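Local coordinates for protein putative retaining b-glycosidase (Saccharophagus degradans, PDB 5A95) that probably hydrolyses mixed-linkage beta-glucans as a retaining family 5 glycoside hydrolase whose quaternary structure dictates its specificity, at residues S38-K43 with Q176-V181; K46-I51 with W129-G134. The protein carries 1 engineered substitution. All blocks are in the same frame, centred on the assembly; numbering follows the deposited sequence.

Both contacts fasten the long segment ahead of strand 52-54 to the N-terminal side of the strands of the (beta/alpha)8 barrel, with contact 2 nested along the chain inside the loop that contact 1 closes. Their centres lie about 11 Å apart. Contact 1 is partly buried: an amide pair and a bridging water, valine and phenylalanine carbons within, and a magnesium ion behind. Contact 2 lies at the surface and is almost wholly polar, a helix end gripped by amides and one salt bridge. The two meet where Thr-180 OG1 of contact 1 lies 2.7 Å from Gln-48 OE1 of contact 2, a probable hydrogen bond.

Contact 1 (S38-K43 with Q176-V181); sequences SQFDVK and QNVPTV. Unlike the reference sequence in segment 176-181: Gln-176 (reference Lys). With MG (magnesium ion), chain G.
In the (beta/alpha)8 barrel of this family 5 hydrolase, the loop carrying Gln-176 and Val-178 from helix 161-174 into strand 181-185 is covered by Gln-39, Phe-40 and Val-42 of the N-terminal segment. Gln-39 NE2 donates to Gln-176 OE1 over 2.9 Å. The acceptor lies in the amide plane of Gln-39; with the two amide planes 54° apart, the donor is tilted 23° from the Gln-176 carbonyl plane. Gln-39 NE2 has a second acceptor in Phe-173 O, so both its hydrogens can be used. Gln-176 stands where the reference sequence has lysine. Further in, water 1 donates to both Phe-40 O, at 2.9 Å, and Gln-176 O, joining the backbones where they do not bond directly. The apolar part centres on Val-178 CG2, which sits 4.0 Å from Phe-40 CD1, approaching the ring obliquely, and 4.1 Å from Val-42 CG1. With CG1 anti to its carbonyl carbon (chi1 -56°), Val-42 also sets that methyl 3.5 Å from Asn-177 O. Helix 116-133 covers Phe-40 through Asp-124 and Val-127. Behind this apolar cluster the loop wraps a magnesium ion, held by Val-178 O and Val-181 O, each at 2.3 Å, with three waters.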
ATOM      1  N   SER A  38     -13.548  17.723 -13.242  1.00 12.16           N
ATOM      2  CA  SER A  38     -13.746  19.144 -13.460  1.00 11.54           C
ATOM      3  C   SER A  38     -13.553  19.946 -12.179  1.00 10.79           C
ATOM      4  O   SER A  38     -13.605  19.430 -11.079  1.00 11.51           O
ATOM      5  CB  SER A  38     -15.157  19.403 -14.005  1.00 15.97           C
ATOM      6  OG  SER A  38     -15.359  18.702 -15.209  1.00 22.56           O
ATOM      7  N   GLN A  39     -13.331  21.239 -12.340  1.00 10.70           N
ATOM      8  CA  GLN A  39     -13.132  22.159 -11.233  1.00 10.31           C
ATOM      9  C   GLN A  39     -14.431  22.881 -10.900  1.00 11.05           C
ATOM     10  O   GLN A  39     -15.252  23.142 -11.769  1.00 13.86           O
ATOM     11  CB  GLN A  39     -12.024  23.149 -11.563  1.00 11.06           C
ATOM     12  CG  GLN A  39     -10.707  22.439 -11.853  1.00 10.56           C
ATOM     13  CD  GLN A  39      -9.569  23.411 -12.000  1.00 11.34           C
ATOM     14  OE1 GLN A  39      -9.459  24.073 -13.025  1.00 17.12           O
ATOM     15  NE2 GLN A  39      -8.753  23.556 -10.971  1.00 10.85           N
ATOM     16  N   PHE A  40     -14.580  23.215  -9.631  1.00 11.11           N
ATOM     17  CA  PHE A  40     -15.708  23.988  -9.163  1.00 11.60           C
ATOM     18  C   PHE A  40     -15.824  25.315  -9.908  1.00 14.15           C
ATOM     19  O   PHE A  40     -14.825  25.998 -10.125  1.00 13.98           O
ATOM     20  CB  PHE A  40     -15.554  24.257  -7.658  1.00 10.79           C
ATOM     21  CG  PHE A  40     -16.777  24.895  -7.038  1.00 10.32           C
ATOM     22  CD1 PHE A  40     -16.941  26.275  -7.076  1.00 11.68           C
ATOM     23  CD2 PHE A  40     -17.760  24.118  -6.448  1.00 11.66           C
ATOM     24  CE1 PHE A  40     -18.074  26.860  -6.536  1.00 12.52           C
ATOM     25  CE2 PHE A  40     -18.881  24.695  -5.884  1.00 10.91           C
ATOM     26  CZ  PHE A  40     -19.050  26.075  -5.947  1.00 12.37           C
ATOM     27  N   ASP A  41     -17.048  25.673 -10.283  1.00 13.25           N
ATOM     28  CA  ASP A  41     -17.287  26.883 -11.081  1.00 15.48           C
ATOM     29  C   ASP A  41     -17.192  28.119 -10.196  1.00 15.56           C
ATOM     30  O   ASP A  41     -18.146  28.463  -9.515  1.00 16.65           O
ATOM     31  CB  ASP A  41     -18.669  26.803 -11.747  1.00 18.44           C
ATOM     32  CG  ASP A  41     -18.989  28.028 -12.569  1.00 21.31           C
ATOM     33  OD1 ASP A  41     -18.098  28.902 -12.738  1.00 21.45           O
ATOM     34  OD2 ASP A  41     -20.148  28.105 -13.034  1.00 29.30           O
ATOM     35  N   VAL A  42     -16.030  28.764 -10.205  1.00 15.93           N
ATOM     36  CA  VAL A  42     -15.782  29.927  -9.353  1.00 16.80           C
ATOM     37  C   VAL A  42     -16.697  31.109  -9.667  1.00 18.38           C
ATOM     38  O   VAL A  42     -16.922  31.957  -8.814  1.00 21.35           O
ATOM     39  CB  VAL A  42     -14.297  30.371  -9.391  1.00 19.50           C
ATOM     40  CG1 VAL A  42     -13.369  29.214  -8.993  1.00 20.16           C
ATOM     41  CG2 VAL A  42     -13.918  30.928 -10.760  1.00 23.17           C
ATOM     42  N   LYS A  43     -17.247  31.144 -10.883  1.00 21.83           N
ATOM     43  CA  LYS A  43     -18.174  32.220 -11.303  1.00 22.00           C
ATOM     44  C   LYS A  43     -19.539  32.102 -10.644  1.00 20.56           C
ATOM     45  O   LYS A  43     -20.303  33.059 -10.651  1.00 28.19           O
ATOM     46  CB  LYS A  43     -18.345  32.218 -12.824  1.00 26.01           C
ATOM     47  CG  LYS A  43     -17.050  32.452 -13.577  1.00 30.34           C
ATOM     48  CD  LYS A  43     -17.281  32.667 -15.067  1.00 33.93           C
ATOM     49  CE  LYS A  43     -15.990  32.418 -15.836  1.00 42.55           C
ATOM     50  NZ  LYS A  43     -15.914  33.199 -17.103  1.00 54.34           N
ATOM     51  N   GLN A 176      -9.727  24.798  -6.563  1.00  7.99           N
ATOM     52  CA  GLN A 176      -8.738  25.811  -6.883  1.00  8.85           C
ATOM     53  C   GLN A 176      -9.426  27.182  -6.985  1.00  9.42           C
ATOM     54  O   GLN A 176     -10.480  27.297  -7.603  1.00  9.55           O
ATOM     55  CB  GLN A 176      -8.038  25.488  -8.198  1.00  9.59           C
ATOM     56  CG  GLN A 176      -6.863  26.395  -8.462  1.00 10.22           C
ATOM     57  CD  GLN A 176      -6.139  26.108  -9.766  1.00 11.24           C
ATOM     58  OE1 GLN A 176      -6.390  25.111 -10.433  1.00 11.05           O
ATOM     59  NE2 GLN A 176      -5.206  26.968 -10.097  1.00 13.62           N
ATOM     60  N   ASN A 177      -8.827  28.180  -6.351  1.00  9.77           N
ATOM     61  CA  ASN A 177      -9.308  29.574  -6.488  0.50 11.03           C
ATOM     62  C   ASN A 177     -10.728  29.768  -5.902  1.00 10.98           C
ATOM     63  O   ASN A 177     -11.493  30.584  -6.394  1.00 12.93           O
ATOM     64  CB  ASN A 177      -9.248  29.991  -7.979  0.50 12.21           C
ATOM     65  CG  ASN A 177      -9.485  31.485  -8.216  0.50 12.46           C
ATOM     66  OD1 ASN A 177      -9.055  32.320  -7.441  0.50 13.71           O
ATOM     67  ND2 ASN A 177     -10.181  31.806  -9.308  0.50 12.96           N
ATOM     68  N   VAL A 178     -11.065  29.027  -4.851  1.00  9.07           N
ATOM     69  CA  VAL A 178     -12.351  29.128  -4.152  1.00  9.43           C
ATOM     70  C   VAL A 178     -12.094  29.703  -2.745  1.00  9.29           C
ATOM     71  O   VAL A 178     -11.556  29.015  -1.862  1.00  9.15           O
ATOM     72  CB  VAL A 178     -13.086  27.784  -4.056  1.00  9.80           C
ATOM     73  CG1 VAL A 178     -14.360  27.883  -3.242  1.00  9.67           C
ATOM     74  CG2 VAL A 178     -13.418  27.227  -5.440  1.00 10.56           C
ATOM     75  N   PRO A 179     -12.458  30.972  -2.517  1.00  9.72           N
ATOM     76  CA  PRO A 179     -12.153  31.573  -1.209  1.00  8.75           C
ATOM     77  C   PRO A 179     -12.881  30.907  -0.041  1.00  8.62           C
ATOM     78  O   PRO A 179     -12.377  30.879   1.071  1.00  9.12           O
ATOM     79  CB  PRO A 179     -12.630  33.026  -1.370  1.00 10.01           C
ATOM     80  CG  PRO A 179     -13.584  32.980  -2.503  1.00 15.16           C
ATOM     81  CD  PRO A 179     -13.064  31.952  -3.439  1.00 11.24           C
ATOM     82  N   THR A 180     -14.069  30.395  -0.302  1.00  9.20           N
ATOM     83  CA  THR A 180     -14.920  29.808   0.733  1.00  8.98           C
ATOM     84  C   THR A 180     -14.211  28.662   1.453  1.00  8.23           C
ATOM     85  O   THR A 180     -14.420  28.472   2.620  1.00  9.18           O
ATOM     86  CB  THR A 180     -16.202  29.280   0.087  1.00  8.96           C
ATOM     87  OG1 THR A 180     -16.773  30.325  -0.708  1.00 11.11           O
ATOM     88  CG2 THR A 180     -17.190  28.797   1.084  1.00  9.59           C
ATOM     89  N   VAL A 181     -13.423  27.901   0.697  1.00  8.13           N
ATOM     90  CA  VAL A 181     -12.714  26.748   1.225  1.00  8.21           C
ATOM     91  C   VAL A 181     -11.344  27.262   1.677  1.00  7.70           C
ATOM     92  O   VAL A 181     -10.491  27.543   0.863  1.00  9.00           O
ATOM     93  CB  VAL A 181     -12.605  25.632   0.185  1.00  9.42           C
ATOM     94  CG1 VAL A 181     -11.875  24.455   0.774  1.00 12.96           C
ATOM     95  CG2 VAL A 181     -13.989  25.180  -0.296  1.00 10.43           C
TER
HETATM   96 MG    MG G 401      -9.608  28.062  -1.165  1.00  9.99          MG
HETATM   97  O   HOH W   1     -11.974  25.912  -9.466  1.00 14.20           O
HETATM   98  O   HOH W   2      -8.365  28.528  -3.243  1.00  9.95           O
HETATM   99  O   HOH W   3      -7.813  29.373  -0.367  1.00 10.83           O
HETATM  100  O   HOH W   4      -9.839  25.931  -1.970  1.00  8.89           O

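Contact 2 (K46-I51 with W129-G134); sequences KTQSFI and WANDLG
Lys-46, Gln-48 and Asn-131 join the segment before strand 52-54 to the C-terminal end of helix 116-133 on the barrel's outside. Asn-131 directs its amide at the segment with CG anti to its own nitrogen (chi1 173°). Its OD1 accepts from Lys-46 N at 2.8 Å, in the carbonyl plane and on a lone pair. On the other branch, ND2 gives one hydrogen to Lys-46 O, nearly straight at 169°, and one to Gln-48 OE1 at 2.9 Å, both acceptors lying close to the amide plane. The flip of the group follows from its partners: OD1 faces an N-H donor, and ND2 faces two oxygens. The Gln-48 and Asn-131 side chains run antiparallel alongside each other, their amide planes 35° apart, and Gln-48 OE1 also accepts from Thr-180 OG1 while NE2 reaches Ile-135 O. Lys-46 runs fully extended past CG, its CB 3.6 Å from Asn-131 OD1, and brings NZ to Asp-132 O at 3.0 Å, on a lone pair. The same NZ forms a salt bridge with Asp-132 OD1 at 2.8 Å, coming from above the carboxylate plane; Lys-87 pairs with OD2. Gly-134, at positive phi, completes a Schellman motif after the last turn. An alanine in place of Asn-131 would be likely to leave the N and O of Lys-46 without these mates and to cost Gln-48 OE1 one of its two donors. The chemistry implies a join made by directional amide bonds, with the ammonium of Lys-46 placed where it would probably also offset the negative end of the helix dipole.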
ATOM      1  N   LYS A  46     -20.671  34.221  -4.884  1.00 14.29           N
ATOM      2  CA  LYS A  46     -20.663  35.629  -4.463  1.00 16.71           C
ATOM      3  C   LYS A  46     -19.258  36.061  -4.040  1.00 16.40           C
ATOM      4  O   LYS A  46     -18.469  35.241  -3.587  1.00 17.60           O
ATOM      5  CB  LYS A  46     -21.541  35.822  -3.243  1.00 19.26           C
ATOM      6  CG  LYS A  46     -23.008  35.507  -3.398  1.00 20.57           C
ATOM      7  CD  LYS A  46     -23.666  35.693  -2.025  1.00 24.20           C
ATOM      8  CE  LYS A  46     -25.171  35.565  -2.095  1.00 26.33           C
ATOM      9  NZ  LYS A  46     -25.864  35.743  -0.770  1.00 24.67           N
ATOM     10  N   THR A  47     -18.977  37.357  -4.122  1.00 20.09           N
ATOM     11  CA  THR A  47     -17.713  37.885  -3.631  1.00 22.22           C
ATOM     12  C   THR A  47     -17.488  37.451  -2.156  1.00 20.38           C
ATOM     13  O   THR A  47     -18.424  37.456  -1.329  1.00 19.35           O
ATOM     14  CB  THR A  47     -17.675  39.419  -3.783  1.00 24.37           C
ATOM     15  OG1 THR A  47     -18.839  39.995  -3.157  1.00 30.67           O
ATOM     16  CG2 THR A  47     -17.638  39.798  -5.294  1.00 27.54           C
ATOM     17  N   GLN A  48     -16.267  37.044  -1.856  1.00 16.96           N
ATOM     18  CA  GLN A  48     -15.895  36.570  -0.539  1.00 14.61           C
ATOM     19  C   GLN A  48     -14.390  36.624  -0.506  1.00 13.05           C
ATOM     20  O   GLN A  48     -13.719  36.104  -1.408  1.00 15.34           O
ATOM     21  CB  GLN A  48     -16.384  35.120  -0.301  1.00 13.42           C
ATOM     22  CG  GLN A  48     -16.125  34.604   1.090  1.00 13.50           C
ATOM     23  CD  GLN A  48     -16.840  33.297   1.390  1.00 12.97           C
ATOM     24  OE1 GLN A  48     -17.381  32.628   0.499  1.00 11.92           O
ATOM     25  NE2 GLN A  48     -16.855  32.922   2.669  1.00 14.91           N
ATOM     26  N   SER A  49     -13.848  37.247   0.538  1.00 12.99           N
ATOM     27  CA  SER A  49     -12.416  37.418   0.619  1.00 11.16           C
ATOM     28  C   SER A  49     -11.712  36.077   0.818  1.00  9.71           C
ATOM     29  O   SER A  49     -12.156  35.237   1.600  1.00 10.58           O
ATOM     30  CB  SER A  49     -12.037  38.323   1.785  1.00 11.92           C
ATOM     31  OG  SER A  49     -10.634  38.451   1.885  1.00 12.71           O
ATOM     32  N   PHE A  50     -10.604  35.884   0.137  1.00  9.19           N
ATOM     33  CA  PHE A  50      -9.662  34.858   0.544  1.00  9.48           C
ATOM     34  C   PHE A  50      -9.116  35.193   1.918  1.00  9.60           C
ATOM     35  O   PHE A  50      -8.859  36.355   2.252  1.00 10.80           O
ATOM     36  CB  PHE A  50      -8.456  34.752  -0.420  1.00 11.55           C
ATOM     37  CG  PHE A  50      -8.768  34.062  -1.712  1.00 11.12           C
ATOM     38  CD1 PHE A  50      -8.745  32.678  -1.793  1.00 10.55           C
ATOM     39  CD2 PHE A  50      -9.132  34.789  -2.843  1.00 14.43           C
ATOM     40  CE1 PHE A  50      -9.039  32.043  -2.973  1.00 10.95           C
ATOM     41  CE2 PHE A  50      -9.421  34.142  -4.031  1.00 15.11           C
ATOM     42  CZ  PHE A  50      -9.386  32.766  -4.093  1.00 13.54           C
ATOM     43  N   ILE A  51      -8.871  34.151   2.700  1.00  9.26           N
ATOM     44  CA  ILE A  51      -8.147  34.258   3.953  1.00  8.52           C
ATOM     45  C   ILE A  51      -6.755  33.712   3.697  1.00  7.60           C
ATOM     46  O   ILE A  51      -6.613  32.655   3.067  1.00  8.80           O
ATOM     47  CB  ILE A  51      -8.827  33.466   5.088  1.00  9.24           C
ATOM     48  CG1 ILE A  51     -10.296  33.894   5.257  1.00 10.21           C
ATOM     49  CG2 ILE A  51      -8.048  33.610   6.403  1.00  9.20           C
ATOM     50  CD1 ILE A  51     -10.505  35.375   5.532  1.00 12.51           C
ATOM     51  N   TRP A 129     -23.543  26.737  -0.060  1.00  9.11           N
ATOM     52  CA  TRP A 129     -24.263  27.188   1.134  1.00  9.33           C
ATOM     53  C   TRP A 129     -23.424  28.168   1.945  1.00  9.51           C
ATOM     54  O   TRP A 129     -23.902  29.228   2.364  1.00 10.51           O
ATOM     55  CB  TRP A 129     -24.644  26.007   2.017  1.00 10.21           C
ATOM     56  CG  TRP A 129     -25.553  25.012   1.409  1.00  9.95           C
ATOM     57  CD1 TRP A 129     -26.419  25.192   0.365  1.00 12.44           C
ATOM     58  CD2 TRP A 129     -25.713  23.655   1.832  1.00 10.51           C
ATOM     59  NE1 TRP A 129     -27.066  24.025   0.097  1.00 13.32           N
ATOM     60  CE2 TRP A 129     -26.664  23.064   0.988  1.00 11.51           C
ATOM     61  CE3 TRP A 129     -25.137  22.886   2.840  1.00 10.81           C
ATOM     62  CZ2 TRP A 129     -27.047  21.739   1.123  1.00 11.88           C
ATOM     63  CZ3 TRP A 129     -25.509  21.569   2.973  1.00 11.90           C
ATOM     64  CH2 TRP A 129     -26.446  21.005   2.114  1.00 12.00           C
ATOM     65  N   ALA A 130     -22.179  27.778   2.218  1.00  9.29           N
ATOM     66  CA  ALA A 130     -21.301  28.613   3.013  1.00 10.04           C
ATOM     67  C   ALA A 130     -21.061  29.954   2.304  1.00 10.41           C
ATOM     68  O   ALA A 130     -21.099  31.009   2.934  1.00 10.75           O
ATOM     69  CB  ALA A 130     -19.979  27.880   3.268  1.00  9.15           C
ATOM     70  N   ASN A 131     -20.766  29.920   1.007  1.00  9.43           N
ATOM     71  CA  ASN A 131     -20.562  31.162   0.270  1.00 10.21           C
ATOM     72  C   ASN A 131     -21.798  32.056   0.283  1.00 10.97           C
ATOM     73  O   ASN A 131     -21.678  33.270   0.411  1.00 12.08           O
ATOM     74  CB  ASN A 131     -20.115  30.846  -1.138  1.00 10.90           C
ATOM     75  CG  ASN A 131     -20.040  32.062  -2.025  1.00 11.63           C
ATOM     76  OD1 ASN A 131     -20.916  32.252  -2.875  1.00 13.28           O
ATOM     77  ND2 ASN A 131     -19.042  32.894  -1.822  1.00 11.64           N
ATOM     78  N   ASP A 132     -22.977  31.448   0.158  1.00 10.62           N
ATOM     79  CA  ASP A 132     -24.220  32.233   0.185  1.00 12.09           C
ATOM     80  C   ASP A 132     -24.363  32.990   1.506  1.00 12.61           C
ATOM     81  O   ASP A 132     -24.903  34.098   1.534  1.00 15.23           O
ATOM     82  CB  ASP A 132     -25.435  31.319  -0.055  1.00 14.08           C
ATOM     83  CG  ASP A 132     -26.713  32.100  -0.288  1.00 18.35           C
ATOM     84  OD1 ASP A 132     -26.678  33.050  -1.105  1.00 23.87           O
ATOM     85  OD2 ASP A 132     -27.746  31.777   0.343  1.00 23.19           O
ATOM     86  N   LEU A 133     -23.820  32.413   2.578  1.00 12.37           N
ATOM     87  CA  LEU A 133     -23.923  32.984   3.908  1.00 13.18           C
ATOM     88  C   LEU A 133     -22.689  33.761   4.338  1.00 14.20           C
ATOM     89  O   LEU A 133     -22.685  34.342   5.423  1.00 19.89           O
ATOM     90  CB  LEU A 133     -24.152  31.837   4.910  1.00 16.89           C
ATOM     91  CG  LEU A 133     -25.534  31.188   4.790  1.00 16.94           C
ATOM     92  CD1 LEU A 133     -25.557  29.785   5.370  1.00 18.70           C
ATOM     93  CD2 LEU A 133     -26.604  32.067   5.442  1.00 18.66           C
ATOM     94  N   GLY A 134     -21.665  33.797   3.489  1.00 14.96           N
ATOM     95  CA  GLY A 134     -20.442  34.527   3.782  1.00 15.44           C
ATOM     96  C   GLY A 134     -19.523  33.868   4.802  1.00 16.64           C
ATOM     97  O   GLY A 134     -18.645  34.542   5.373  1.00 18.18           O
TER